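Local coordinates for protein Fe-superoxide dismutase homolog (Plasmodium berghei, PDB 2A03) that probably converts superoxide radicals into hydrogen peroxide and dioxygen at a metal site, as an iron/manganese-family superoxide dismutase, at residues Q78-S83 with W131-L136. Numbering follows the deposited sequence.
With MN (manganese (II) ion), chain C.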
ATOM      1  N   GLN A  78      11.437  -7.817  -0.039  1.00 30.08           N
ATOM      2  CA  GLN A  78      11.160  -6.827  -1.081  1.00 30.58           C
ATOM      3  C   GLN A  78      12.305  -6.742  -2.074  1.00 30.84           C
ATOM      4  O   GLN A  78      12.076  -6.496  -3.259  1.00 32.43           O
ATOM      5  CB  GLN A  78      10.833  -5.436  -0.486  1.00 30.51           C
ATOM      6  CG  GLN A  78       9.415  -5.351   0.137  1.00 31.17           C
ATOM      7  CD  GLN A  78       8.293  -5.424  -0.911  1.00 31.02           C
ATOM      8  OE1 GLN A  78       7.911  -6.506  -1.355  1.00 31.73           O
ATOM      9  NE2 GLN A  78       7.763  -4.263  -1.301  1.00 31.64           N
ATOM     10  N   ILE A  79      13.533  -6.951  -1.610  1.00 30.45           N
ATOM     11  CA  ILE A  79      14.668  -6.989  -2.528  1.00 30.91           C
ATOM     12  C   ILE A  79      14.457  -8.138  -3.527  1.00 30.89           C
ATOM     13  O   ILE A  79      14.575  -7.953  -4.744  1.00 30.89           O
ATOM     14  CB  ILE A  79      16.014  -7.195  -1.792  1.00 30.42           C
ATOM     15  CG1 ILE A  79      16.304  -6.047  -0.822  1.00 31.73           C
ATOM     16  CG2 ILE A  79      17.151  -7.331  -2.796  1.00 30.17           C
ATOM     17  CD1 ILE A  79      17.517  -6.286   0.084  1.00 32.67           C
ATOM     18  N   TRP A  80      14.143  -9.315  -2.995  1.00 30.42           N
ATOM     19  CA  TRP A  80      13.954 -10.510  -3.805  1.00 30.94           C
ATOM     20  C   TRP A  80      12.756 -10.350  -4.734  1.00 30.05           C
ATOM     21  O   TRP A  80      12.832 -10.673  -5.913  1.00 28.79           O
ATOM     22  CB  TRP A  80      13.765 -11.758  -2.915  1.00 31.31           C
ATOM     23  CG  TRP A  80      13.834 -13.020  -3.702  1.00 32.23           C
ATOM     24  CD1 TRP A  80      14.950 -13.776  -3.938  1.00 33.23           C
ATOM     25  CD2 TRP A  80      12.755 -13.666  -4.410  1.00 30.37           C
ATOM     26  NE1 TRP A  80      14.632 -14.839  -4.734  1.00 33.44           N
ATOM     27  CE2 TRP A  80      13.297 -14.789  -5.048  1.00 32.27           C
ATOM     28  CE3 TRP A  80      11.400 -13.385  -4.573  1.00 31.36           C
ATOM     29  CZ2 TRP A  80      12.529 -15.649  -5.824  1.00 32.67           C
ATOM     30  CZ3 TRP A  80      10.639 -14.222  -5.341  1.00 33.07           C
ATOM     31  CH2 TRP A  80      11.206 -15.347  -5.968  1.00 33.85           C
ATOM     32  N   ASN A  81      11.642  -9.879  -4.176  1.00 30.46           N
ATOM     33  CA  ASN A  81      10.418  -9.674  -4.944  1.00 30.26           C
ATOM     34  C   ASN A  81      10.644  -8.724  -6.141  1.00 29.67           C
ATOM     35  O   ASN A  81      10.211  -9.009  -7.253  1.00 29.34           O
ATOM     36  CB  ASN A  81       9.293  -9.127  -4.060  1.00 29.88           C
ATOM     37  CG  ASN A  81       8.871 -10.083  -2.947  1.00 30.66           C
ATOM     38  OD1 ASN A  81       9.117 -11.293  -3.003  1.00 26.93           O
ATOM     39  ND2 ASN A  81       8.225  -9.522  -1.909  1.00 30.06           N
ATOM     40  N   HIS A  82      11.318  -7.599  -5.910  1.00 29.03           N
ATOM     41  CA  HIS A  82      11.548  -6.627  -6.982  1.00 29.41           C
ATOM     42  C   HIS A  82      12.475  -7.145  -8.051  1.00 29.52           C
ATOM     43  O   HIS A  82      12.205  -6.964  -9.226  1.00 30.03           O
ATOM     44  CB  HIS A  82      12.056  -5.305  -6.440  1.00 28.76           C
ATOM     45  CG  HIS A  82      10.976  -4.503  -5.806  1.00 27.50           C
ATOM     46  ND1 HIS A  82      10.588  -4.694  -4.498  1.00 23.81           N
ATOM     47  CD2 HIS A  82      10.154  -3.558  -6.319  1.00 23.53           C
ATOM     48  CE1 HIS A  82       9.579  -3.885  -4.227  1.00 26.89           C
ATOM     49  NE2 HIS A  82       9.290  -3.193  -5.318  1.00 25.89           N
ATOM     50  N   SER A  83      13.540  -7.820  -7.649  1.00 29.56           N
ATOM     51  CA  SER A  83      14.401  -8.485  -8.623  1.00 31.08           C
ATOM     52  C   SER A  83      13.614  -9.485  -9.473  1.00 30.66           C
ATOM     53  O   SER A  83      13.857  -9.603 -10.668  1.00 30.60           O
ATOM     54  CB  SER A  83      15.594  -9.163  -7.930  1.00 31.64           C
ATOM     55  OG  SER A  83      16.428  -8.168  -7.356  1.00 32.81           O
ATOM     56  N   TRP A 131       1.361  -8.294  -4.127  1.00 30.97           N
ATOM     57  CA  TRP A 131       1.913  -8.935  -5.287  1.00 30.31           C
ATOM     58  C   TRP A 131       0.944 -10.010  -5.781  1.00 30.71           C
ATOM     59  O   TRP A 131       0.254 -10.668  -4.992  1.00 29.26           O
ATOM     60  CB  TRP A 131       3.225  -9.627  -4.900  1.00 31.14           C
ATOM     61  CG  TRP A 131       4.265  -8.710  -4.335  1.00 30.37           C
ATOM     62  CD1 TRP A 131       4.400  -8.331  -3.041  1.00 29.95           C
ATOM     63  CD2 TRP A 131       5.315  -8.072  -5.056  1.00 31.23           C
ATOM     64  NE1 TRP A 131       5.453  -7.467  -2.908  1.00 31.06           N
ATOM     65  CE2 TRP A 131       6.038  -7.292  -4.131  1.00 31.13           C
ATOM     66  CE3 TRP A 131       5.710  -8.068  -6.402  1.00 30.90           C
ATOM     67  CZ2 TRP A 131       7.145  -6.522  -4.502  1.00 31.60           C
ATOM     68  CZ3 TRP A 131       6.797  -7.294  -6.771  1.00 30.25           C
ATOM     69  CH2 TRP A 131       7.506  -6.537  -5.824  1.00 31.26           C
ATOM     70  N   GLY A 132       0.898 -10.183  -7.097  1.00 31.25           N
ATOM     71  CA  GLY A 132       0.283 -11.359  -7.708  1.00 31.35           C
ATOM     72  C   GLY A 132       1.375 -12.267  -8.247  1.00 30.62           C
ATOM     73  O   GLY A 132       2.419 -11.796  -8.682  1.00 29.95           O
ATOM     74  N   TRP A 133       1.124 -13.570  -8.209  1.00 30.73           N
ATOM     75  CA  TRP A 133       2.110 -14.567  -8.595  1.00 31.33           C
ATOM     76  C   TRP A 133       1.498 -15.656  -9.444  1.00 31.87           C
ATOM     77  O   TRP A 133       0.410 -16.163  -9.137  1.00 31.90           O
ATOM     78  CB  TRP A 133       2.705 -15.253  -7.362  1.00 31.07           C
ATOM     79  CG  TRP A 133       3.270 -14.315  -6.337  1.00 31.23           C
ATOM     80  CD1 TRP A 133       2.591 -13.718  -5.309  1.00 31.20           C
ATOM     81  CD2 TRP A 133       4.637 -13.897  -6.216  1.00 30.01           C
ATOM     82  NE1 TRP A 133       3.446 -12.938  -4.577  1.00 32.34           N
ATOM     83  CE2 TRP A 133       4.710 -13.041  -5.096  1.00 30.70           C
ATOM     84  CE3 TRP A 133       5.809 -14.164  -6.948  1.00 30.39           C
ATOM     85  CZ2 TRP A 133       5.906 -12.426  -4.696  1.00 32.26           C
ATOM     86  CZ3 TRP A 133       7.008 -13.558  -6.544  1.00 30.73           C
ATOM     87  CH2 TRP A 133       7.045 -12.697  -5.433  1.00 31.79           C
ATOM     88  N   LEU A 134       2.203 -16.004 -10.518  1.00 32.27           N
ATOM     89  CA  LEU A 134       2.057 -17.307 -11.143  1.00 32.05           C
ATOM     90  C   LEU A 134       3.078 -18.224 -10.470  1.00 32.37           C
ATOM     91  O   LEU A 134       4.265 -17.887 -10.390  1.00 32.00           O
ATOM     92  CB  LEU A 134       2.324 -17.242 -12.638  1.00 32.11           C
ATOM     93  CG  LEU A 134       2.255 -18.587 -13.377  1.00 31.99           C
ATOM     94  CD1 LEU A 134       0.909 -19.306 -13.167  1.00 31.56           C
ATOM     95  CD2 LEU A 134       2.484 -18.360 -14.853  1.00 31.93           C
ATOM     96  N   ALA A 135       2.614 -19.361  -9.962  1.00 31.77           N
ATOM     97  CA  ALA A 135       3.486 -20.260  -9.225  1.00 32.51           C
ATOM     98  C   ALA A 135       3.192 -21.731  -9.515  1.00 32.13           C
ATOM     99  O   ALA A 135       2.071 -22.096  -9.872  1.00 30.01           O
ATOM    100  CB  ALA A 135       3.362 -19.987  -7.713  1.00 32.95           C
ATOM    101  N   LEU A 136       4.214 -22.571  -9.362  1.00 33.21           N
ATOM    102  CA  LEU A 136       4.032 -24.016  -9.477  1.00 33.81           C
ATOM    103  C   LEU A 136       3.795 -24.563  -8.078  1.00 34.14           C
ATOM    104  O   LEU A 136       4.576 -24.301  -7.156  1.00 34.67           O
ATOM    105  CB  LEU A 136       5.258 -24.673 -10.088  1.00 33.80           C
ATOM    106  CG  LEU A 136       5.071 -26.116 -10.558  1.00 34.89           C
ATOM    107  CD1 LEU A 136       4.158 -26.199 -11.779  1.00 34.67           C
ATOM    108  CD2 LEU A 136       6.434 -26.722 -10.876  1.00 35.57           C
TER
HETATM  109 MN    MN C 200       7.535  -2.204  -5.822  1.00 25.32          MN
HETATM  110  O   HOH W   1       6.625  -3.310  -4.008  1.00 28.56           O
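W131 pushes the edge of its six-membered ring against the face of the metal ligand H82, an edge-to-face pair with the planes at 83° and CH2 of W131 over the centre of the imidazole. N81 CB sits over one face of the same indole, offset toward the rim, 3.7 Å from the centroid of the W131 six-membered ring in a CH-pi contact. At the indole edge, W131 NE1 gives a weak, bent hydrogen bond of 3.1 Å to Q78 OE1. That oxygen also takes a straighter bond (164°) from N81 ND2, which lies in the carbonyl plane of the Q78 amide. N81 ND2 also bonds to A150 O, and N81 OD1, near W133 CH2, accepts from N152. W80 CZ3 touches W133 CZ3 at 3.9 Å. The H82 side chain has CG beside the backbone N (chi1 -76°), and its ring is turned so that H82 ND1 donates to Q78 O, one helical turn back, over 2.6 Å; H82 N reaches that carbonyl from the opposite face. H82 NE2 then binds manganese at 2.1 Å, together with H35, D166 and H170. Helix 70-87 of the alpha-hairpin domain thus contributes a first-shell ligand, and strand 130-136 of the C-terminal domain packs W131 against it. Since Q78 NE2 donates to the manganese-bound water 1 and to Y43, the glutamine amide, oriented through OE1, probably tunes the acidity of that water.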